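PDB 6X3B: GDP-6-deoxy-D-mannose reductase from Pseudomonas aeruginosa, which probably reduces GDP-4-dehydro-6-deoxy-D-mannose to GDP-rhamnose with NADPH, supplying a sugar donor for lipopolysaccharide O-antigen synthesis. Local coordinates for residues Leu223-Leu235 against Arg293-Thr305. Sequence-based numbering, arbitrary orientation.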
loop_
_atom_site.group_PDB
_atom_site.type_symbol
_atom_site.label_atom_id
_atom_site.label_comp_id
_atom_site.label_asym_id
_atom_site.label_seq_id
_atom_site.Cartn_x
_atom_site.Cartn_y
_atom_site.Cartn_z
ATOM N N LEU A 223 -5.838 13.859 19.915
ATOM C CA LEU A 223 -6.243 13.051 21.060
ATOM C C LEU A 223 -5.111 12.980 22.077
ATOM O O LEU A 223 -3.933 12.914 21.709
ATOM C CB LEU A 223 -6.604 11.615 20.642
ATOM C CG LEU A 223 -7.906 11.385 19.878
ATOM C CD1 LEU A 223 -7.933 9.957 19.349
ATOM C CD2 LEU A 223 -9.092 11.646 20.799
ATOM N N ASP A 224 -5.464 12.951 23.361
ATOM C CA ASP A 224 -4.490 12.536 24.359
ATOM C C ASP A 224 -4.043 11.111 24.075
ATOM O O ASP A 224 -4.843 10.268 23.659
ATOM C CB ASP A 224 -5.079 12.601 25.776
ATOM C CG ASP A 224 -3.999 12.521 26.845
ATOM O OD1 ASP A 224 -3.608 11.402 27.241
ATOM O OD2 ASP A 224 -3.521 13.589 27.260
ATOM N N VAL A 225 -2.759 10.832 24.323
ATOM C CA VAL A 225 -2.234 9.485 24.093
ATOM C C VAL A 225 -3.029 8.436 24.865
ATOM O O VAL A 225 -3.157 7.292 24.418
ATOM C CB VAL A 225 -0.729 9.438 24.442
ATOM C CG1 VAL A 225 -0.495 9.792 25.909
ATOM C CG2 VAL A 225 -0.116 8.078 24.089
ATOM N N GLN A 226 -3.577 8.800 26.026
ATOM C CA GLN A 226 -4.358 7.830 26.791
ATOM C C GLN A 226 -5.676 7.485 26.098
ATOM O O GLN A 226 -6.150 6.343 26.196
ATOM C CB GLN A 226 -4.632 8.354 28.199
ATOM C CG GLN A 226 -5.467 7.370 29.020
ATOM C CD GLN A 226 -5.710 7.834 30.439
ATOM O OE1 GLN A 226 -4.764 8.105 31.182
ATOM N NE2 GLN A 226 -6.983 7.924 30.827
ATOM N N ASP A 227 -6.290 8.449 25.410
ATOM C CA ASP A 227 -7.496 8.125 24.649
ATOM C C ASP A 227 -7.152 7.274 23.435
ATOM O O ASP A 227 -7.926 6.383 23.057
ATOM C CB ASP A 227 -8.228 9.400 24.231
ATOM C CG ASP A 227 -9.038 10.000 25.367
ATOM O OD1 ASP A 227 -9.511 9.229 26.232
ATOM O OD2 ASP A 227 -9.195 11.234 25.405
ATOM N N VAL A 228 -5.982 7.522 22.829
ATOM C CA VAL A 228 -5.517 6.681 21.730
ATOM C C VAL A 228 -5.314 5.251 22.211
ATOM O O VAL A 228 -5.749 4.295 21.561
ATOM C CB VAL A 228 -4.227 7.255 21.121
ATOM C CG1 VAL A 228 -3.699 6.318 20.048
ATOM C CG2 VAL A 228 -4.476 8.641 20.555
ATOM N N LEU A 229 -4.629 5.084 23.351
ATOM C CA LEU A 229 -4.435 3.749 23.909
ATOM C C LEU A 229 -5.757 3.053 24.178
ATOM O O LEU A 229 -5.888 1.841 23.969
ATOM C CB LEU A 229 -3.649 3.832 25.211
ATOM C CG LEU A 229 -2.229 4.297 24.996
ATOM C CD1 LEU A 229 -1.558 4.386 26.349
ATOM C CD2 LEU A 229 -1.561 3.294 24.077
ATOM N N SER A 230 -6.714 3.779 24.735
ATOM C CA SER A 230 -7.964 3.133 25.107
ATOM C C SER A 230 -8.712 2.672 23.865
ATOM O O SER A 230 -9.364 1.621 23.871
ATOM C CB SER A 230 -8.807 4.096 25.942
ATOM O OG SER A 230 -10.152 3.663 26.013
ATOM N N ALA A 231 -8.583 3.430 22.777
ATOM C CA ALA A 231 -9.154 3.005 21.506
ATOM C C ALA A 231 -8.523 1.711 21.022
ATOM O O ALA A 231 -9.227 0.847 20.504
ATOM C CB ALA A 231 -8.989 4.118 20.462
ATOM N N TYR A 232 -7.187 1.555 21.164
ATOM C CA TYR A 232 -6.543 0.324 20.688
ATOM C C TYR A 232 -7.019 -0.888 21.475
ATOM O O TYR A 232 -7.259 -1.965 20.905
ATOM C CB TYR A 232 -5.009 0.410 20.790
ATOM C CG TYR A 232 -4.353 1.472 19.933
ATOM C CD1 TYR A 232 -5.064 2.148 18.939
ATOM C CD2 TYR A 232 -3.017 1.805 20.139
ATOM C CE1 TYR A 232 -4.455 3.149 18.171
ATOM C CE2 TYR A 232 -2.385 2.786 19.383
ATOM C CZ TYR A 232 -3.102 3.457 18.396
ATOM O OH TYR A 232 -2.500 4.438 17.630
ATOM N N LEU A 233 -7.133 -0.744 22.795
ATOM C CA LEU A 233 -7.581 -1.875 23.614
ATOM C C LEU A 233 -9.040 -2.228 23.328
ATOM O O LEU A 233 -9.418 -3.411 23.352
ATOM C CB LEU A 233 -7.382 -1.549 25.095
ATOM C CG LEU A 233 -5.912 -1.385 25.530
ATOM C CD1 LEU A 233 -5.841 -1.009 27.013
ATOM C CD2 LEU A 233 -5.089 -2.657 25.250
ATOM N N ARG A 234 -9.882 -1.221 23.084
ATOM C CA ARG A 234 -11.281 -1.516 22.742
ATOM C C ARG A 234 -11.399 -2.138 21.355
ATOM O O ARG A 234 -12.299 -2.958 21.108
ATOM C CB ARG A 234 -12.121 -0.248 22.833
ATOM C CG ARG A 234 -12.173 0.319 24.249
ATOM C CD ARG A 234 -13.320 1.273 24.420
ATOM N NE ARG A 234 -14.556 0.542 24.608
ATOM C CZ ARG A 234 -15.009 0.137 25.787
ATOM N NH1 ARG A 234 -14.318 0.405 26.887
ATOM N NH2 ARG A 234 -16.146 -0.544 25.861
ATOM N N LEU A 235 -10.478 -1.793 20.453
ATOM C CA LEU A 235 -10.432 -2.473 19.166
ATOM C C LEU A 235 -10.080 -3.946 19.340
ATOM O O LEU A 235 -10.699 -4.818 18.708
ATOM C CB LEU A 235 -9.436 -1.770 18.240
ATOM C CG LEU A 235 -9.991 -0.516 17.572
ATOM C CD1 LEU A 235 -8.880 0.234 16.815
ATOM C CD2 LEU A 235 -11.136 -0.893 16.646
ATOM N N ARG A 293 -16.935 4.992 12.884
ATOM C CA ARG A 293 -16.793 3.552 12.717
ATOM C C ARG A 293 -16.287 2.905 14.003
ATOM O O ARG A 293 -16.823 1.891 14.461
ATOM C CB ARG A 293 -15.874 3.252 11.540
ATOM C CG ARG A 293 -15.771 1.782 11.214
ATOM C CD ARG A 293 -14.806 1.551 10.045
ATOM N NE ARG A 293 -15.412 1.803 8.736
ATOM C CZ ARG A 293 -14.897 1.360 7.588
ATOM N NH1 ARG A 293 -13.764 0.650 7.594
ATOM N NH2 ARG A 293 -15.511 1.612 6.435
ATOM N N LEU A 294 -15.262 3.501 14.605
ATOM C CA LEU A 294 -14.684 2.987 15.836
ATOM C C LEU A 294 -15.680 3.058 16.988
ATOM O O LEU A 294 -15.779 2.121 17.797
ATOM C CB LEU A 294 -13.433 3.798 16.150
ATOM C CG LEU A 294 -12.855 3.743 17.563
ATOM C CD1 LEU A 294 -12.275 2.386 17.727
ATOM C CD2 LEU A 294 -11.768 4.829 17.698
ATOM N N HIS A 295 -16.419 4.168 17.097
ATOM C CA HIS A 295 -17.391 4.259 18.181
ATOM C C HIS A 295 -18.510 3.236 18.000
ATOM O O HIS A 295 -18.909 2.564 18.962
ATOM C CB HIS A 295 -17.972 5.665 18.285
ATOM C CG HIS A 295 -19.150 5.738 19.205
ATOM N ND1 HIS A 295 -19.024 5.703 20.579
ATOM C CD2 HIS A 295 -20.481 5.767 18.948
ATOM C CE1 HIS A 295 -20.227 5.735 21.127
ATOM N NE2 HIS A 295 -21.126 5.774 20.160
ATOM N N ASP A 296 -18.999 3.065 16.766
ATOM C CA ASP A 296 -20.081 2.107 16.538
ATOM C C ASP A 296 -19.626 0.684 16.816
ATOM O O ASP A 296 -20.402 -0.134 17.323
ATOM C CB ASP A 296 -20.618 2.226 15.105
ATOM C CG ASP A 296 -21.336 3.541 14.859
ATOM O OD1 ASP A 296 -21.741 4.194 15.848
ATOM O OD2 ASP A 296 -21.500 3.926 13.687
ATOM N N ALA A 297 -18.363 0.372 16.526
ATOM C CA ALA A 297 -17.912 -1.006 16.686
ATOM C C ALA A 297 -17.495 -1.327 18.117
ATOM O O ALA A 297 -17.584 -2.487 18.535
ATOM C CB ALA A 297 -16.755 -1.294 15.726
ATOM N N THR A 298 -17.051 -0.330 18.888
ATOM C CA THR A 298 -16.388 -0.590 20.156
ATOM C C THR A 298 -16.997 0.114 21.348
ATOM O O THR A 298 -16.694 -0.278 22.477
ATOM C CB THR A 298 -14.903 -0.182 20.093
ATOM O OG1 THR A 298 -14.805 1.254 20.127
ATOM C CG2 THR A 298 -14.250 -0.717 18.820
ATOM N N GLY A 299 -17.801 1.156 21.142
ATOM C CA GLY A 299 -18.267 1.989 22.229
ATOM C C GLY A 299 -17.306 3.081 22.648
ATOM O O GLY A 299 -17.692 3.947 23.449
ATOM N N TRP A 300 -16.086 3.045 22.110
ATOM C CA TRP A 300 -15.020 4.020 22.458
ATOM C C TRP A 300 -15.488 5.469 22.276
ATOM O O TRP A 300 -16.170 5.763 21.282
ATOM C CB TRP A 300 -13.750 3.747 21.639
ATOM C CG TRP A 300 -12.633 4.714 21.891
ATOM C CD1 TRP A 300 -11.624 4.587 22.799
ATOM C CD2 TRP A 300 -12.429 5.982 21.246
ATOM N NE1 TRP A 300 -10.798 5.677 22.750
ATOM C CE2 TRP A 300 -11.265 6.550 21.807
ATOM C CE3 TRP A 300 -13.100 6.686 20.241
ATOM C CZ2 TRP A 300 -10.766 7.783 21.395
ATOM C CZ3 TRP A 300 -12.607 7.905 19.837
ATOM C CH2 TRP A 300 -11.456 8.445 20.407
ATOM N N LYS A 301 -15.103 6.326 23.222
ATOM C CA LYS A 301 -15.366 7.784 23.184
ATOM C C LYS A 301 -14.158 8.482 23.820
ATOM O O LYS A 301 -13.566 7.893 24.732
ATOM C CB LYS A 301 -16.655 8.122 23.938
ATOM C CG LYS A 301 -17.067 9.588 23.906
ATOM C CD LYS A 301 -18.372 9.862 24.626
ATOM C CE LYS A 301 -18.771 11.323 24.615
ATOM N NZ LYS A 301 -20.052 11.556 25.326
ATOM N N PRO A 302 -13.719 9.665 23.340
ATOM C CA PRO A 302 -12.606 10.376 23.966
ATOM C C PRO A 302 -13.050 10.816 25.368
ATOM O O PRO A 302 -14.180 11.221 25.512
ATOM C CB PRO A 302 -12.399 11.612 23.081
ATOM C CG PRO A 302 -13.075 11.262 21.780
ATOM C CD PRO A 302 -14.222 10.349 22.156
ATOM N N GLU A 303 -12.152 10.718 26.350
ATOM C CA GLU A 303 -12.456 11.088 27.723
ATOM C C GLU A 303 -11.580 12.193 28.302
ATOM O O GLU A 303 -11.972 12.791 29.312
ATOM C CB GLU A 303 -12.335 9.863 28.646
ATOM C CG GLU A 303 -13.366 8.770 28.380
ATOM C CD GLU A 303 -14.657 9.005 29.114
ATOM O OE1 GLU A 303 -15.520 9.734 28.577
ATOM O OE2 GLU A 303 -14.797 8.475 30.236
ATOM N N ILE A 304 -10.410 12.463 27.729
ATOM C CA ILE A 304 -9.466 13.431 28.282
ATOM C C ILE A 304 -9.687 14.770 27.597
ATOM O O ILE A 304 -9.710 14.838 26.364
ATOM C CB ILE A 304 -8.014 12.958 28.102
ATOM C CG1 ILE A 304 -7.806 11.583 28.742
ATOM C CG2 ILE A 304 -7.062 13.970 28.684
ATOM C CD1 ILE A 304 -7.983 11.591 30.243
ATOM N N THR A 305 -9.854 15.834 28.378
ATOM C CA THR A 305 -10.038 17.144 27.763
ATOM C C THR A 305 -8.702 17.679 27.256
ATOM O O THR A 305 -7.624 17.318 27.751
ATOM C CB THR A 305 -10.637 18.157 28.742
ATOM O OG1 THR A 305 -9.716 18.378 29.822
ATOM C CG2 THR A 305 -11.988 17.682 29.295
HETATM O O HOH W 1 -8.128 13.196 24.010
HETATM O O HOH W 2 -11.207 6.880 26.106
#
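Trp300, Asp227 and Arg234 carry a helix-against-loop contact: helix 225-235 leaves the central sheet after strand 219-224, helix 293-298 crosses it at 49°, and the chain that follows, 299-305, runs back along it in the antiparallel sense. The indole lies over Ala231, whose CB makes a CH-pi contact 3.5 Å from the centroid of the five-membered ring. CD2 of Leu294 covers that same face, Pro302 N sits over the other, and the Leu223 methyls meet the far end of the ring at CH2. Trp300 NE1 gives a bent hydrogen bond (138°) to Asp227 O, 3.0 Å away; the same oxygen also takes the helical bond from Ala231 N, on the opposite face of its carbonyl plane.

As in other extended reductases of the epimerase/dehydratase family, the helix belongs to the Rossmann-type nucleotide-binding part, and the contact joins it to the C-terminal part of the chain. The Asp227 carboxylate grips two successive amides: Glu303 N reaches OD1 at 3.0 Å from above the carboxylate plane, whereas Ile304 N uses the syn lone pair of OD2 at 2.9 Å. Two waters also donate to it, one to each oxygen.

Ile304 packs its CB and CG2 on Asp224 CB, while Asp224 OD1 caps the helix at Gln226 N and OD2 is hydrogen-bonded to Ser309 OG. At the other end, a bend at chi3 (79°) turns Arg234 NE to hydrogen-bond Thr298 O, 3.1 Å away; the oxygen lies in the guanidinium plane, but the donor stands above the carbonyl plane.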